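Beta-carbonic anhydrase (Methanothermobacter thermautotrophicus, PDB 1G5C) catalyses, as a zinc-dependent enzyme of the beta class, the reversible hydration of carbon dioxide to bicarbonate. Local coordinates at residues E147-I155 and R162-E170. Residues are numbered along the deposited sequence; the frame is centred on the assembly and turned at random.
With CA (calcium ion), chain H.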
ATOM      1  N   GLU A 147      19.583  -9.815  -3.232  1.00 23.13           N
ATOM      2  CA  GLU A 147      19.322 -11.238  -3.076  1.00 21.95           C
ATOM      3  C   GLU A 147      19.360 -11.642  -1.623  1.00 19.16           C
ATOM      4  O   GLU A 147      18.840 -12.667  -1.278  1.00 16.47           O
ATOM      5  CB  GLU A 147      20.297 -12.087  -3.896  1.00 25.33           C
ATOM      6  CG  GLU A 147      19.990 -12.033  -5.377  1.00 29.91           C
ATOM      7  CD  GLU A 147      20.825 -13.001  -6.195  1.00 33.83           C
ATOM      8  OE1 GLU A 147      21.831 -13.523  -5.656  1.00 34.38           O
ATOM      9  OE2 GLU A 147      20.480 -13.218  -7.383  1.00 33.34           O
ATOM     10  N   SER A 148      19.949 -10.833  -0.751  1.00 20.32           N
ATOM     11  CA  SER A 148      19.940 -11.202   0.659  1.00 21.32           C
ATOM     12  C   SER A 148      18.508 -11.112   1.248  1.00 23.24           C
ATOM     13  O   SER A 148      18.266 -11.539   2.381  1.00 19.83           O
ATOM     14  CB  SER A 148      20.872 -10.295   1.452  1.00 22.23           C
ATOM     15  OG  SER A 148      20.463  -8.948   1.357  1.00 24.58           O
ATOM     16  N   ILE A 149      17.566 -10.557   0.483  1.00 21.62           N
ATOM     17  CA  ILE A 149      16.178 -10.437   0.949  1.00 21.18           C
ATOM     18  C   ILE A 149      15.387 -11.725   0.665  1.00 20.60           C
ATOM     19  O   ILE A 149      15.388 -12.230  -0.455  1.00 17.47           O
ATOM     20  CB  ILE A 149      15.447  -9.246   0.250  1.00 19.42           C
ATOM     21  CG1 ILE A 149      16.283  -7.964   0.371  1.00 16.08           C
ATOM     22  CG2 ILE A 149      14.076  -9.030   0.878  1.00 20.60           C
ATOM     23  CD1 ILE A 149      16.670  -7.594   1.823  1.00 18.53           C
ATOM     24  N   GLY A 150      14.715 -12.268   1.675  1.00 18.72           N
ATOM     25  CA  GLY A 150      13.934 -13.469   1.435  1.00 18.35           C
ATOM     26  C   GLY A 150      12.597 -13.090   0.821  1.00 20.11           C
ATOM     27  O   GLY A 150      11.927 -12.187   1.330  1.00 23.55           O
ATOM     28  N   VAL A 151      12.205 -13.755  -0.267  1.00 17.13           N
ATOM     29  CA  VAL A 151      10.938 -13.453  -0.938  1.00 16.86           C
ATOM     30  C   VAL A 151      10.112 -14.732  -1.053  1.00 18.14           C
ATOM     31  O   VAL A 151      10.524 -15.707  -1.704  1.00 16.38           O
ATOM     32  CB  VAL A 151      11.186 -12.843  -2.332  1.00 18.39           C
ATOM     33  CG1 VAL A 151       9.871 -12.419  -2.962  1.00 18.25           C
ATOM     34  CG2 VAL A 151      12.108 -11.642  -2.208  1.00 16.75           C
ATOM     35  N   HIS A 152       8.957 -14.728  -0.390  1.00 13.47           N
ATOM     36  CA  HIS A 152       8.082 -15.890  -0.345  1.00 13.41           C
ATOM     37  C   HIS A 152       6.754 -15.620  -1.030  1.00 16.37           C
ATOM     38  O   HIS A 152       6.306 -14.477  -1.116  1.00 16.58           O
ATOM     39  CB  HIS A 152       7.836 -16.284   1.118  1.00 13.68           C
ATOM     40  CG  HIS A 152       9.093 -16.361   1.942  1.00 20.35           C
ATOM     41  ND1 HIS A 152      10.028 -17.355   1.777  1.00 18.55           N
ATOM     42  CD2 HIS A 152       9.560 -15.559   2.930  1.00 17.03           C
ATOM     43  CE1 HIS A 152      11.021 -17.170   2.634  1.00 17.29           C
ATOM     44  NE2 HIS A 152      10.761 -16.088   3.341  1.00 18.79           N
ATOM     45  N   GLY A 153       6.123 -16.684  -1.514  1.00 17.15           N
ATOM     46  CA  GLY A 153       4.845 -16.545  -2.178  1.00 16.15           C
ATOM     47  C   GLY A 153       3.858 -17.498  -1.542  1.00 18.48           C
ATOM     48  O   GLY A 153       4.149 -18.686  -1.393  1.00 15.25           O
ATOM     49  N   LEU A 154       2.689 -16.979  -1.169  1.00 16.18           N
ATOM     50  CA  LEU A 154       1.658 -17.775  -0.524  1.00 14.52           C
ATOM     51  C   LEU A 154       0.326 -17.401  -1.117  1.00 17.23           C
ATOM     52  O   LEU A 154       0.183 -16.344  -1.730  1.00 16.38           O
ATOM     53  CB  LEU A 154       1.578 -17.459   0.985  1.00 15.37           C
ATOM     54  CG  LEU A 154       2.821 -17.524   1.874  1.00 14.70           C
ATOM     55  CD1 LEU A 154       2.460 -17.094   3.298  1.00 15.88           C
ATOM     56  CD2 LEU A 154       3.375 -18.924   1.869  1.00 15.59           C
ATOM     57  N   ILE A 155      -0.648 -18.288  -0.947  1.00 13.79           N
ATOM     58  CA  ILE A 155      -1.995 -17.981  -1.361  1.00 16.16           C
ATOM     59  C   ILE A 155      -2.879 -18.359  -0.172  1.00 17.18           C
ATOM     60  O   ILE A 155      -2.702 -19.429   0.435  1.00 16.56           O
ATOM     61  CB  ILE A 155      -2.434 -18.736  -2.627  1.00 17.44           C
ATOM     62  CG1 ILE A 155      -3.842 -18.267  -3.004  1.00 18.42           C
ATOM     63  CG2 ILE A 155      -2.402 -20.230  -2.401  1.00 15.21           C
ATOM     64  CD1 ILE A 155      -4.288 -18.657  -4.405  1.00 17.35           C
ATOM     65  N   ARG A 162      -6.805 -20.184   5.657  1.00 16.38           N
ATOM     66  CA  ARG A 162      -5.738 -21.184   5.579  1.00 17.69           C
ATOM     67  C   ARG A 162      -4.731 -20.802   4.498  1.00 14.35           C
ATOM     68  O   ARG A 162      -5.115 -20.463   3.388  1.00 15.14           O
ATOM     69  CB  ARG A 162      -6.326 -22.571   5.289  1.00 16.80           C
ATOM     70  CG  ARG A 162      -5.320 -23.712   5.451  1.00 20.40           C
ATOM     71  CD  ARG A 162      -5.985 -25.063   5.181  1.00 23.75           C
ATOM     72  NE  ARG A 162      -6.422 -25.177   3.791  1.00 25.84           N
ATOM     73  CZ  ARG A 162      -5.628 -25.496   2.769  1.00 26.67           C
ATOM     74  NH1 ARG A 162      -4.339 -25.742   2.960  1.00 25.23           N
ATOM     75  NH2 ARG A 162      -6.126 -25.556   1.542  1.00 26.48           N
ATOM     76  N   LEU A 163      -3.445 -20.848   4.842  1.00 16.59           N
ATOM     77  CA  LEU A 163      -2.369 -20.509   3.909  1.00 17.41           C
ATOM     78  C   LEU A 163      -1.802 -21.722   3.189  1.00 17.85           C
ATOM     79  O   LEU A 163      -1.604 -22.767   3.788  1.00 19.17           O
ATOM     80  CB  LEU A 163      -1.206 -19.831   4.656  1.00 14.27           C
ATOM     81  CG  LEU A 163      -1.503 -18.479   5.303  1.00 18.33           C
ATOM     82  CD1 LEU A 163      -0.384 -18.109   6.294  1.00 17.53           C
ATOM     83  CD2 LEU A 163      -1.650 -17.422   4.209  1.00 15.84           C
ATOM     84  N   LYS A 164      -1.529 -21.559   1.901  1.00 20.05           N
ATOM     85  CA  LYS A 164      -0.926 -22.606   1.095  1.00 17.56           C
ATOM     86  C   LYS A 164       0.367 -22.012   0.528  1.00 17.00           C
ATOM     87  O   LYS A 164       0.342 -20.990  -0.140  1.00 15.07           O
ATOM     88  CB  LYS A 164      -1.861 -23.017  -0.039  1.00 20.04           C
ATOM     89  CG  LYS A 164      -1.182 -23.904  -1.076  1.00 17.17           C
ATOM     90  CD  LYS A 164      -2.086 -24.184  -2.260  1.00 18.49           C
ATOM     91  CE  LYS A 164      -1.372 -25.075  -3.308  1.00 22.31           C
ATOM     92  NZ  LYS A 164      -2.236 -25.314  -4.503  1.00 22.81           N
ATOM     93  N   PRO A 165       1.519 -22.621   0.824  1.00 16.88           N
ATOM     94  CA  PRO A 165       2.735 -22.028   0.268  1.00 20.25           C
ATOM     95  C   PRO A 165       2.924 -22.340  -1.213  1.00 19.74           C
ATOM     96  O   PRO A 165       2.646 -23.455  -1.651  1.00 21.88           O
ATOM     97  CB  PRO A 165       3.846 -22.607   1.158  1.00 19.49           C
ATOM     98  CG  PRO A 165       3.298 -23.932   1.566  1.00 25.14           C
ATOM     99  CD  PRO A 165       1.828 -23.661   1.824  1.00 18.33           C
ATOM    100  N   LEU A 166       3.361 -21.339  -1.980  1.00 19.28           N
ATOM    101  CA  LEU A 166       3.605 -21.506  -3.413  1.00 18.82           C
ATOM    102  C   LEU A 166       5.106 -21.506  -3.667  1.00 20.64           C
ATOM    103  O   LEU A 166       5.603 -22.207  -4.544  1.00 19.59           O
ATOM    104  CB  LEU A 166       2.934 -20.386  -4.218  1.00 20.50           C
ATOM    105  CG  LEU A 166       1.394 -20.425  -4.149  1.00 24.85           C
ATOM    106  CD1 LEU A 166       0.787 -19.268  -4.921  1.00 18.73           C
ATOM    107  CD2 LEU A 166       0.899 -21.765  -4.723  1.00 19.84           C
ATOM    108  N   TYR A 167       5.827 -20.705  -2.893  1.00 20.27           N
ATOM    109  CA  TYR A 167       7.268 -20.632  -3.023  1.00 21.20           C
ATOM    110  C   TYR A 167       7.869 -20.194  -1.716  1.00 21.15           C
ATOM    111  O   TYR A 167       7.478 -19.183  -1.141  1.00 19.96           O
ATOM    112  CB  TYR A 167       7.680 -19.663  -4.129  1.00 22.11           C
ATOM    113  CG  TYR A 167       9.182 -19.465  -4.206  1.00 26.76           C
ATOM    114  CD1 TYR A 167       9.822 -18.534  -3.386  1.00 27.75           C
ATOM    115  CD2 TYR A 167       9.972 -20.256  -5.047  1.00 29.58           C
ATOM    116  CE1 TYR A 167      11.207 -18.396  -3.387  1.00 29.11           C
ATOM    117  CE2 TYR A 167      11.362 -20.125  -5.058  1.00 29.84           C
ATOM    118  CZ  TYR A 167      11.968 -19.195  -4.228  1.00 30.67           C
ATOM    119  OH  TYR A 167      13.336 -19.065  -4.225  1.00 31.71           O
ATOM    120  N   LEU A 168       8.828 -20.975  -1.244  1.00 19.66           N
ATOM    121  CA  LEU A 168       9.509 -20.658   0.004  1.00 24.60           C
ATOM    122  C   LEU A 168      10.987 -20.427  -0.187  1.00 28.09           C
ATOM    123  O   LEU A 168      11.710 -21.299  -0.700  1.00 26.17           O
ATOM    124  CB  LEU A 168       9.316 -21.770   1.040  1.00 25.18           C
ATOM    125  CG  LEU A 168       7.879 -21.936   1.581  1.00 28.60           C
ATOM    126  CD1 LEU A 168       7.878 -23.023   2.677  1.00 25.69           C
ATOM    127  CD2 LEU A 168       7.380 -20.593   2.166  1.00 24.57           C
ATOM    128  N   ASP A 169      11.415 -19.216   0.172  1.00 31.59           N
ATOM    129  CA  ASP A 169      12.798 -18.780   0.025  1.00 37.31           C
ATOM    130  C   ASP A 169      13.494 -19.099   1.379  1.00 40.42           C
ATOM    131  O   ASP A 169      12.875 -19.634   2.330  1.00 38.31           O
ATOM    132  CB  ASP A 169      12.818 -17.264  -0.198  1.00 37.72           C
ATOM    133  CG  ASP A 169      14.002 -16.852  -1.058  1.00 37.82           C
ATOM    134  OD1 ASP A 169      14.713 -17.716  -1.648  1.00 41.29           O
ATOM    135  OD2 ASP A 169      14.194 -15.644  -1.202  1.00 31.35           O
ATOM    136  N   GLU A 170      14.745 -18.652   1.420  1.00 45.62           N
ATOM    137  CA  GLU A 170      15.647 -18.645   2.538  1.00 51.41           C
ATOM    138  C   GLU A 170      16.580 -19.795   2.483  1.00 52.26           C
ATOM    139  O   GLU A 170      17.804 -19.766   2.212  1.00 52.67           O
ATOM    140  CB  GLU A 170      14.861 -18.542   3.897  1.00 50.07           C
ATOM    141  CG  GLU A 170      13.934 -17.291   3.795  1.00 55.27           C
ATOM    142  CD  GLU A 170      13.773 -16.481   5.057  1.00 59.24           C
ATOM    143  OE1 GLU A 170      14.281 -16.886   6.125  1.00 63.88           O
ATOM    144  OE2 GLU A 170      13.110 -15.405   4.990  1.00 58.43           O
ATOM    145  OXT GLU A 170      15.829 -22.206   4.980  1.00 57.00           O
TER
HETATM  146 CA    CA H1007      19.050 -15.045  -0.780  1.00 33.41          CA
HETATM  147  O   HOH W   1      16.524 -14.435  -0.387  1.00 24.48           O
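Lys164 pairs with Ile155 through two backbone bonds, N to Ile155 O at 2.8 Å and O from Ile155 N at 3.0 Å, and its aliphatic chain runs beside Ile155 CG2 before NZ reaches a salt bridge with Glu129. On the other face, Pro165 CB meets Leu154 CD2 at 3.8 Å. A classic beta bulge follows: Leu166 N and Tyr167 N both donate to Gly153 O from the same face of its carbonyl plane, and Tyr167 O accepts Gly153 N almost straight (173°). Tyr167 turns its ring edge to Val151 O. Beyond Leu168, Asp169 N meets His152 ND1 at 2.8 Å, close to the imidazole plane, while the anti lone pair of Asp169 OD2 takes Val151 N (2.9 Å). With CG anti to its carbonyl carbon (chi1 -48°), His152 also directs NE2 to Glu170 OE2 at 3.0 Å, meeting it from above the carboxylate plane. An alanine at His152 would remove both ring nitrogens and is likely to leave Asp169 N without its acceptor and the C-terminal residue freer to move. The hairpin thus adds edge strand 163-165 antiparallel to strand 150-156, whose other side pairs with strand 81-87, while Leu166 and Tyr167 pack on helix 128-141.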